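Local coordinates for protein fructose-2,6-bisphosphatase TIGAR B (Danio rerio, PDB 3E9D) that probably hydrolyses fructose 2,6-bisphosphate, and also fructose 1,6-bisphosphate, through a phosphohistidine intermediate, and thereby restrains glycolysis, at residues I189-R192 / H193-D197; C201-A204 / G205-M208; H228-S232 / V233-T237. One frame throughout, in Å; residues are numbered along the deposited sequence.

Contact 1. Residues I189-R192 / H193-D197; sequences ISVR and HLVED. With K (potassium ion), chain E.
Arg192 and Glu196 lie side by side one helical turn apart and join in a salt bridge, with Arg192 NH1 3.0 Å from Glu196 OE2. The bond is nearly straight (N-H...O 165°). The oxygen sits in the guanidinium plane but is itself met from above the carboxylate plane, and the two flat groups are turned 45° apart. Two long chains suit this place: Arg192 starts with CG anti to its backbone N, and the bend at chi3 (-76°) turns the chain so that NH1 comes beside the carboxylate, while Arg192 CD passes 3.3 Å from Glu196 OE2. Phe212 also meets Arg192 in a cation-pi contact. Beneath the charges, successive i to i+4 backbone bonds carry the helix, such as Glu196 N to Arg192 O at 2.8 Å. On another side, between two beta-branched residues, Val191 CG1 lies 4.3 Å from Val195 CG2, and Leu194 turns to Phe223 and Phe225 of strand 220-230. His193 faces helix 125-146; its ND1 donates to the anti lone pair of Asp197 OD2 at 2.9 Å, which fixes the rotation of the ring, and Lys129 bridges the same oxygen and probably helps to keep Asp197 charged. At 193-197 the helix widens into a pi-type turn. Here a potassium ion is held by Val195 O at 2.7 Å, Glu196 O at 3.2 Å, a water and Leu198 O. The last carbonyls of a helix lack i+4 N-H partners and can face a cation, as here in helix 184-197 of the histidine phosphatase fold.

Contact 2. Residues C201-A204 / G205-M208; sequences CLPA and GLKM
Leu206 pushes a methyl into the angle between Leu202 and Pro203, on the inner side of a type II beta turn that runs from Pro203 to Leu206. The turn lies in the surface loop between helix 184-197 and helix 208-211. The bump is Leu206 CD2, and the hollow has two walls. One is the proline ring, where Pro203 CD is 3.7 Å and Pro203 CG 3.9 Å from Leu206 CD2; the other is the side chain of Leu202, where Leu202 CD2 comes to 4.1 Å from Leu206 CD2. With CG anti to the backbone N (chi1 -177°), Leu206 leans back across the turn, and the side chains cross obliquely. A proline suits the place where the chain enters the turn, because its ring gives a stiff apolar wall and its restricted phi limits the freedom of the chain there. Gly205 takes the third position, where phi is positive (85°) and a beta carbon would run into Ala204 O; Ala204, with only a methyl, points away from the hollow. Pro203 O and Leu206 N stand 3.6 Å apart, long for a turn bond, so the apolar contacts probably do much to hold the loop closed. Outside the loop, Val211 of helix 208-211 touches both leucines, and Ile163 and Gln160 lie against Pro203; Leu202 and Pro203 also belong to a potassium site. The end of the flexible, unbranched Met208 covers the other branch of Leu202: a bend at chi2 (-52°) brings the sulfur and end methyl across it, with Met208 SD 3.7 Å and Met208 CE 3.8 Å from Leu202 CD1.

Contact 3. Residues H228-S232 / V233-T237; sequences HREES and VLRAT
His228 offers one ring face to Thr237 in a close local contact near the surface. Thr237 CG2 lies 3.6 Å from the centroid of the His228 ring and 17° off its normal, a CH-pi contact in which the methyl stands over the face, displaced toward the rim. Thr237 OG1 sits between its backbone N and carbonyl carbon (chi1 50°), which puts CG2 over the ring. Thr237 OG1 lies 3.3 Å from His228 CD2 and is hydrogen-bonded to Thr226 O, so threonine suits the place with a methyl for the ring and a hydroxyl for the backbone. Putting an alanine here instead of His228 would probably leave the Thr237 methyl without the ring it rests on and open a gap beside it. The two strands form a beta hairpin closed by a type I' turn from Glu230 to Val233, with Glu231 and Ser232 in left-handed backbone conformation at its tip. His228 and Arg235 are a hydrogen-bonded pair, His228 N to Arg235 O and Arg235 N to His228 O, each 2.8 Å; Glu230 and Val233 are the next. The tightly packed part is the other face, where Arg229 and Leu234 make the non-hydrogen-bonded pair between them: Leu234 CD2, 3.8 Å from Arg229 CB, touches CB, CG and CD of Arg229 in turn as the leucine passes across the chain. Gln141 and Phe144 of helix 125-146 back this face. The face carrying His228, Glu230, Val233 and Arg235 is looser toward the turn. There Glu230 and Arg235 cross at about a right angle, and Glu230 OE1 stays 4.1 Å from Arg235 NE, an attraction beyond salt-bridge range.

How the contacts relate
The contacts follow one another along the chain: contact 1 closes helix 184-197, contact 2 is the loop that leads on to helix 208-211, and contact 3 is the tip of the hairpin made by strands 220-230 and 233-246. Contacts 1 and 2 have centres 14 Å apart and touch where Val195 CG1 packs 3.9 Å from Leu202 CD1, forming a joined patch. Contact 3, its centre 19 Å from that of contact 1 and 26 Å from that of contact 2, touches neither. It is a separate projecting tip of the hairpin at the edge of the sheet, linked to contact 1 through helix 125-146 and strand 220-230, which meet both.

Contact 1. Residues I189-R192 / H193-D197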
ATOM      1  N   ILE A 189       8.743  -1.665   0.408  1.00 16.10           N
ATOM      2  CA  ILE A 189       9.431  -1.295   1.635  1.00 16.16           C
ATOM      3  C   ILE A 189       8.473  -1.351   2.836  1.00 16.51           C
ATOM      4  O   ILE A 189       8.841  -1.846   3.911  1.00 16.34           O
ATOM      5  CB  ILE A 189      10.155   0.075   1.481  1.00 16.30           C
ATOM      6  CG1 ILE A 189      11.337  -0.095   0.504  1.00 17.43           C
ATOM      7  CG2 ILE A 189      10.652   0.605   2.858  1.00 15.70           C
ATOM      8  CD1 ILE A 189      11.842   1.229  -0.155  1.00 20.02           C
ATOM      9  N   SER A 190       7.246  -0.862   2.640  1.00 16.31           N
ATOM     10  CA  SER A 190       6.222  -0.827   3.700  1.00 16.71           C
ATOM     11  C   SER A 190       5.778  -2.220   4.138  1.00 16.39           C
ATOM     12  O   SER A 190       5.666  -2.486   5.341  1.00 16.74           O
ATOM     13  CB  SER A 190       5.004  -0.028   3.235  1.00 16.73           C
ATOM     14  OG  SER A 190       5.387   1.321   2.939  1.00 18.39           O
ATOM     15  N   VAL A 191       5.531  -3.102   3.166  1.00 16.51           N
ATOM     16  CA  VAL A 191       5.189  -4.487   3.465  1.00 16.76           C
ATOM     17  C   VAL A 191       6.278  -5.144   4.315  1.00 17.08           C
ATOM     18  O   VAL A 191       5.968  -5.820   5.313  1.00 17.11           O
ATOM     19  CB  VAL A 191       4.905  -5.311   2.164  1.00 17.45           C
ATOM     20  CG1 VAL A 191       4.869  -6.791   2.448  1.00 16.47           C
ATOM     21  CG2 VAL A 191       3.568  -4.871   1.533  1.00 16.47           C
ATOM     22  N   ARG A 192       7.544  -4.949   3.936  1.00 16.64           N
ATOM     23  CA  ARG A 192       8.638  -5.554   4.705  1.00 17.34           C
ATOM     24  C   ARG A 192       8.695  -4.986   6.141  1.00 16.97           C
ATOM     25  O   ARG A 192       8.978  -5.724   7.087  1.00 16.42           O
ATOM     26  CB  ARG A 192      10.010  -5.383   4.013  1.00 17.08           C
ATOM     27  CG  ARG A 192      11.138  -6.149   4.773  1.00 19.19           C
ATOM     28  CD  ARG A 192      12.493  -6.132   4.048  1.00 20.37           C
ATOM     29  NE  ARG A 192      12.545  -7.038   2.900  1.00 21.63           N
ATOM     30  CZ  ARG A 192      12.862  -8.334   2.957  1.00 22.19           C
ATOM     31  NH1 ARG A 192      13.131  -8.928   4.121  1.00 21.63           N
ATOM     32  NH2 ARG A 192      12.891  -9.051   1.835  1.00 20.63           N
ATOM     33  N   HIS A 193       8.432  -3.685   6.292  1.00 16.58           N
ATOM     34  CA  HIS A 193       8.356  -3.084   7.627  1.00 16.93           C
ATOM     35  C   HIS A 193       7.271  -3.767   8.494  1.00 16.84           C
ATOM     36  O   HIS A 193       7.530  -4.187   9.617  1.00 16.92           O
ATOM     37  CB  HIS A 193       8.092  -1.579   7.572  1.00 16.46           C
ATOM     38  CG  HIS A 193       7.871  -0.977   8.929  1.00 18.39           C
ATOM     39  ND1 HIS A 193       8.865  -0.928   9.888  1.00 18.99           N
ATOM     40  CD2 HIS A 193       6.769  -0.434   9.502  1.00 18.46           C
ATOM     41  CE1 HIS A 193       8.381  -0.375  10.990  1.00 18.56           C
ATOM     42  NE2 HIS A 193       7.118  -0.054  10.775  1.00 18.65           N
ATOM     43  N   LEU A 194       6.072  -3.892   7.940  1.00 17.64           N
ATOM     44  CA  LEU A 194       4.960  -4.560   8.621  1.00 18.43           C
ATOM     45  C   LEU A 194       5.289  -6.000   9.017  1.00 18.80           C
ATOM     46  O   LEU A 194       5.052  -6.403  10.159  1.00 19.15           O
ATOM     47  CB  LEU A 194       3.717  -4.532   7.739  1.00 17.92           C
ATOM     48  CG  LEU A 194       3.026  -3.172   7.518  1.00 19.12           C
ATOM     49  CD1 LEU A 194       1.795  -3.359   6.660  1.00 18.93           C
ATOM     50  CD2 LEU A 194       2.660  -2.444   8.828  1.00 14.94           C
ATOM     51  N   VAL A 195       5.887  -6.752   8.091  1.00 18.55           N
ATOM     52  CA  VAL A 195       6.097  -8.187   8.287  1.00 19.27           C
ATOM     53  C   VAL A 195       7.326  -8.498   9.145  1.00 19.88           C
ATOM     54  O   VAL A 195       7.264  -9.308  10.074  1.00 19.99           O
ATOM     55  CB  VAL A 195       6.185  -8.906   6.923  1.00 19.35           C
ATOM     56  CG1 VAL A 195       6.631 -10.352   7.100  1.00 20.15           C
ATOM     57  CG2 VAL A 195       4.808  -8.837   6.222  1.00 18.52           C
ATOM     58  N   GLU A 196       8.439  -7.844   8.841  1.00 20.30           N
ATOM     59  CA  GLU A 196       9.711  -8.133   9.479  1.00 21.26           C
ATOM     60  C   GLU A 196       9.969  -7.277  10.739  1.00 21.58           C
ATOM     61  O   GLU A 196      10.295  -7.813  11.811  1.00 21.59           O
ATOM     62  CB  GLU A 196      10.830  -7.982   8.446  1.00 21.80           C
ATOM     63  CG  GLU A 196      12.016  -8.862   8.676  1.00 25.25           C
ATOM     64  CD  GLU A 196      12.976  -8.867   7.494  1.00 28.05           C
ATOM     65  OE1 GLU A 196      13.543  -9.954   7.199  1.00 28.44           O
ATOM     66  OE2 GLU A 196      13.166  -7.795   6.877  1.00 24.77           O
ATOM     67  N   ASP A 197       9.790  -5.961  10.633  1.00 21.60           N
ATOM     68  CA  ASP A 197      10.111  -5.060  11.751  1.00 21.54           C
ATOM     69  C   ASP A 197       9.105  -5.141  12.875  1.00 21.16           C
ATOM     70  O   ASP A 197       9.456  -4.940  14.023  1.00 21.65           O
ATOM     71  CB  ASP A 197      10.221  -3.604  11.286  1.00 21.97           C
ATOM     72  CG  ASP A 197      11.357  -3.387  10.297  1.00 23.02           C
ATOM     73  OD1 ASP A 197      12.283  -4.232  10.234  1.00 24.72           O
ATOM     74  OD2 ASP A 197      11.312  -2.373   9.575  1.00 23.65           O
TER
HETATM   75  K     K E 268       8.049  -9.964  12.545  1.00 24.00           K
HETATM   76  O   HOH W   1       6.362 -11.840  10.582  1.00 32.24           O

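Contact 2. Residues C201-A204 / G205-M208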
ATOM      1  N   CYS A 201       1.483 -11.598  11.978  1.00 23.00           N
ATOM      2  CA  CYS A 201       1.041 -12.951  11.681  1.00 24.04           C
ATOM      3  C   CYS A 201       0.799 -13.079  10.189  1.00 23.15           C
ATOM      4  O   CYS A 201       0.275 -12.163   9.551  1.00 22.67           O
ATOM      5  CB  CYS A 201      -0.244 -13.334  12.442  1.00 25.11           C
ATOM      6  SG  CYS A 201      -0.264 -12.934  14.249  1.00 33.31           S
ATOM      7  N   LEU A 202       1.196 -14.216   9.638  1.00 21.75           N
ATOM      8  CA  LEU A 202       0.985 -14.511   8.234  1.00 21.01           C
ATOM      9  C   LEU A 202       0.266 -15.859   8.154  1.00 20.39           C
ATOM     10  O   LEU A 202       0.617 -16.776   8.899  1.00 20.56           O
ATOM     11  CB  LEU A 202       2.326 -14.546   7.476  1.00 21.14           C
ATOM     12  CG  LEU A 202       3.088 -13.238   7.221  1.00 21.62           C
ATOM     13  CD1 LEU A 202       4.429 -13.529   6.638  1.00 21.73           C
ATOM     14  CD2 LEU A 202       2.307 -12.288   6.307  1.00 21.12           C
ATOM     15  N   PRO A 203      -0.721 -15.985   7.244  1.00 19.67           N
ATOM     16  CA  PRO A 203      -1.637 -17.124   7.131  1.00 19.11           C
ATOM     17  C   PRO A 203      -0.977 -18.390   6.558  1.00 19.23           C
ATOM     18  O   PRO A 203       0.140 -18.315   6.029  1.00 18.24           O
ATOM     19  CB  PRO A 203      -2.716 -16.598   6.179  1.00 19.45           C
ATOM     20  CG  PRO A 203      -1.955 -15.631   5.277  1.00 20.29           C
ATOM     21  CD  PRO A 203      -0.970 -14.966   6.197  1.00 19.40           C
ATOM     22  N   ALA A 204      -1.659 -19.532   6.685  1.00 19.29           N
ATOM     23  CA  ALA A 204      -1.191 -20.800   6.140  1.00 20.24           C
ATOM     24  C   ALA A 204      -0.992 -20.729   4.636  1.00 21.04           C
ATOM     25  O   ALA A 204      -1.824 -20.178   3.919  1.00 21.06           O
ATOM     26  CB  ALA A 204      -2.176 -21.937   6.482  1.00 19.76           C
ATOM     27  N   GLY A 205       0.131 -21.265   4.174  1.00 21.81           N
ATOM     28  CA  GLY A 205       0.387 -21.427   2.752  1.00 23.32           C
ATOM     29  C   GLY A 205       0.966 -20.240   2.016  1.00 24.58           C
ATOM     30  O   GLY A 205       1.182 -20.318   0.826  1.00 25.62           O
ATOM     31  N   LEU A 206       1.187 -19.126   2.702  1.00 25.25           N
ATOM     32  CA  LEU A 206       1.705 -17.923   2.057  1.00 25.39           C
ATOM     33  C   LEU A 206       3.236 -17.943   2.050  1.00 25.53           C
ATOM     34  O   LEU A 206       3.856 -17.892   3.109  1.00 26.26           O
ATOM     35  CB  LEU A 206       1.176 -16.680   2.770  1.00 25.21           C
ATOM     36  CG  LEU A 206       1.530 -15.293   2.213  1.00 26.95           C
ATOM     37  CD1 LEU A 206       1.230 -15.185   0.703  1.00 26.47           C
ATOM     38  CD2 LEU A 206       0.816 -14.207   2.996  1.00 25.72           C
ATOM     39  N   LYS A 207       3.833 -18.053   0.865  1.00 24.66           N
ATOM     40  CA  LYS A 207       5.295 -18.142   0.736  1.00 24.47           C
ATOM     41  C   LYS A 207       5.954 -16.795   0.982  1.00 23.49           C
ATOM     42  O   LYS A 207       5.464 -15.771   0.505  1.00 23.02           O
ATOM     43  CB  LYS A 207       5.686 -18.662  -0.658  1.00 24.75           C
ATOM     44  CG  LYS A 207       5.105 -20.055  -1.018  1.00 26.77           C
ATOM     45  CD  LYS A 207       5.553 -21.134  -0.047  1.00 31.11           C
ATOM     46  CE  LYS A 207       4.966 -22.516  -0.403  1.00 34.61           C
ATOM     47  NZ  LYS A 207       3.485 -22.549  -0.149  1.00 36.94           N
ATOM     48  N   MET A 208       7.058 -16.785   1.729  1.00 23.03           N
ATOM     49  CA  MET A 208       7.803 -15.545   1.971  1.00 22.77           C
ATOM     50  C   MET A 208       8.284 -14.882   0.686  1.00 22.87           C
ATOM     51  O   MET A 208       8.408 -13.665   0.641  1.00 21.92           O
ATOM     52  CB  MET A 208       8.991 -15.781   2.898  1.00 23.42           C
ATOM     53  CG  MET A 208       8.588 -16.315   4.263  1.00 24.72           C
ATOM     54  SD  MET A 208       7.310 -15.313   5.058  1.00 30.37           S
ATOM     55  CE  MET A 208       6.972 -16.344   6.478  1.00 29.72           C
TER

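Contact 3. Residues H228-S232 / V233-T237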
ATOM      1  N   HIS A 228      -4.289  -0.373  20.056  1.00 25.03           N
ATOM      2  CA  HIS A 228      -4.527  -0.058  21.466  1.00 27.82           C
ATOM      3  C   HIS A 228      -3.965   1.327  21.780  1.00 27.89           C
ATOM      4  O   HIS A 228      -3.006   1.774  21.164  1.00 27.34           O
ATOM      5  CB  HIS A 228      -3.807  -1.072  22.390  1.00 27.96           C
ATOM      6  CG  HIS A 228      -4.472  -2.414  22.467  1.00 33.41           C
ATOM      7  ND1 HIS A 228      -4.478  -3.178  23.620  1.00 37.40           N
ATOM      8  CD2 HIS A 228      -5.134  -3.144  21.529  1.00 35.49           C
ATOM      9  CE1 HIS A 228      -5.125  -4.311  23.390  1.00 37.71           C
ATOM     10  NE2 HIS A 228      -5.541  -4.312  22.133  1.00 37.09           N
ATOM     11  N   ARG A 229      -4.572   1.987  22.755  1.00 29.03           N
ATOM     12  CA  ARG A 229      -4.074   3.244  23.265  1.00 30.69           C
ATOM     13  C   ARG A 229      -3.513   3.014  24.660  1.00 31.84           C
ATOM     14  O   ARG A 229      -4.191   2.449  25.525  1.00 30.84           O
ATOM     15  CB  ARG A 229      -5.221   4.236  23.327  1.00 30.78           C
ATOM     16  CG  ARG A 229      -4.826   5.672  23.403  1.00 32.33           C
ATOM     17  CD  ARG A 229      -5.960   6.478  22.777  1.00 35.94           C
ATOM     18  NE  ARG A 229      -5.919   7.857  23.202  1.00 37.55           N
ATOM     19  CZ  ARG A 229      -5.539   8.861  22.431  1.00 40.94           C
ATOM     20  NH1 ARG A 229      -5.186   8.650  21.157  1.00 41.65           N
ATOM     21  NH2 ARG A 229      -5.526  10.087  22.942  1.00 41.87           N
ATOM     22  N   GLU A 230      -2.266   3.424  24.852  1.00 34.07           N
ATOM     23  CA  GLU A 230      -1.598   3.394  26.158  1.00 37.17           C
ATOM     24  C   GLU A 230      -0.848   4.692  26.340  1.00 38.03           C
ATOM     25  O   GLU A 230       0.029   5.020  25.532  1.00 38.66           O
ATOM     26  CB  GLU A 230      -0.601   2.249  26.229  1.00 37.55           C
ATOM     27  CG  GLU A 230      -1.239   0.891  26.140  1.00 41.46           C
ATOM     28  CD  GLU A 230      -0.323  -0.139  25.521  1.00 46.51           C
ATOM     29  OE1 GLU A 230       0.676   0.249  24.862  1.00 48.95           O
ATOM     30  OE2 GLU A 230      -0.617  -1.344  25.686  1.00 48.85           O
ATOM     31  N   GLU A 231      -1.205   5.439  27.384  1.00 39.20           N
ATOM     32  CA  GLU A 231      -0.558   6.718  27.697  1.00 40.39           C
ATOM     33  C   GLU A 231      -0.817   7.736  26.588  1.00 40.02           C
ATOM     34  O   GLU A 231       0.017   8.604  26.306  1.00 40.24           O
ATOM     35  CB  GLU A 231       0.956   6.539  27.914  1.00 41.18           C
ATOM     36  CG  GLU A 231       1.380   5.225  28.586  1.00 44.51           C
ATOM     37  CD  GLU A 231       0.855   5.086  30.001  1.00 49.37           C
ATOM     38  OE1 GLU A 231       1.106   6.003  30.827  1.00 51.46           O
ATOM     39  OE2 GLU A 231       0.195   4.057  30.287  1.00 51.40           O
ATOM     40  N   SER A 232      -1.991   7.622  25.970  1.00 39.32           N
ATOM     41  CA  SER A 232      -2.370   8.421  24.796  1.00 38.56           C
ATOM     42  C   SER A 232      -1.539   8.114  23.550  1.00 37.24           C
ATOM     43  O   SER A 232      -1.702   8.770  22.519  1.00 37.42           O
ATOM     44  CB  SER A 232      -2.383   9.931  25.101  1.00 38.99           C
ATOM     45  OG  SER A 232      -3.622  10.310  25.680  1.00 40.74           O
ATOM     46  N   VAL A 233      -0.667   7.110  23.639  1.00 35.54           N
ATOM     47  CA  VAL A 233       0.039   6.615  22.454  1.00 33.76           C
ATOM     48  C   VAL A 233      -0.726   5.434  21.837  1.00 32.42           C
ATOM     49  O   VAL A 233      -1.051   4.465  22.533  1.00 31.60           O
ATOM     50  CB  VAL A 233       1.490   6.193  22.777  1.00 33.67           C
ATOM     51  CG1 VAL A 233       2.206   5.728  21.512  1.00 33.15           C
ATOM     52  CG2 VAL A 233       2.250   7.351  23.420  1.00 34.47           C
ATOM     53  N   LEU A 234      -1.001   5.522  20.538  1.00 30.91           N
ATOM     54  CA  LEU A 234      -1.596   4.413  19.799  1.00 30.14           C
ATOM     55  C   LEU A 234      -0.534   3.457  19.277  1.00 29.62           C
ATOM     56  O   LEU A 234       0.482   3.871  18.721  1.00 29.24           O
ATOM     57  CB  LEU A 234      -2.462   4.913  18.638  1.00 29.40           C
ATOM     58  CG  LEU A 234      -3.731   5.636  19.074  1.00 29.80           C
ATOM     59  CD1 LEU A 234      -4.264   6.428  17.924  1.00 27.86           C
ATOM     60  CD2 LEU A 234      -4.776   4.650  19.620  1.00 29.79           C
ATOM     61  N   ARG A 235      -0.788   2.173  19.465  1.00 28.97           N
ATOM     62  CA  ARG A 235       0.126   1.132  19.019  1.00 29.15           C
ATOM     63  C   ARG A 235      -0.670  -0.032  18.455  1.00 27.65           C
ATOM     64  O   ARG A 235      -1.736  -0.363  18.969  1.00 26.22           O
ATOM     65  CB  ARG A 235       0.976   0.640  20.199  1.00 29.33           C
ATOM     66  CG  ARG A 235       2.067   1.611  20.589  1.00 33.69           C
ATOM     67  CD  ARG A 235       2.464   1.453  22.056  1.00 41.35           C
ATOM     68  NE  ARG A 235       3.154   2.639  22.567  1.00 46.23           N
ATOM     69  CZ  ARG A 235       4.428   2.929  22.318  1.00 49.41           C
ATOM     70  NH1 ARG A 235       5.164   2.121  21.553  1.00 50.43           N
ATOM     71  NH2 ARG A 235       4.968   4.031  22.828  1.00 51.10           N
ATOM     72  N   ALA A 236      -0.127  -0.648  17.414  1.00 27.35           N
ATOM     73  CA  ALA A 236      -0.653  -1.897  16.884  1.00 28.09           C
ATOM     74  C   ALA A 236      -0.225  -3.043  17.787  1.00 28.46           C
ATOM     75  O   ALA A 236       0.967  -3.245  18.024  1.00 29.43           O
ATOM     76  CB  ALA A 236      -0.161  -2.135  15.456  1.00 27.65           C
ATOM     77  N   THR A 237      -1.192  -3.777  18.309  1.00 28.58           N
ATOM     78  CA  THR A 237      -0.894  -4.953  19.103  1.00 29.03           C
ATOM     79  C   THR A 237      -0.901  -6.212  18.222  1.00 28.97           C
ATOM     80  O   THR A 237      -0.181  -7.167  18.500  1.00 29.59           O
ATOM     81  CB  THR A 237      -1.896  -5.133  20.219  1.00 28.85           C
ATOM     82  OG1 THR A 237      -3.209  -5.035  19.674  1.00 29.63           O
ATOM     83  CG2 THR A 237      -1.697  -4.050  21.303  1.00 30.12           C
TER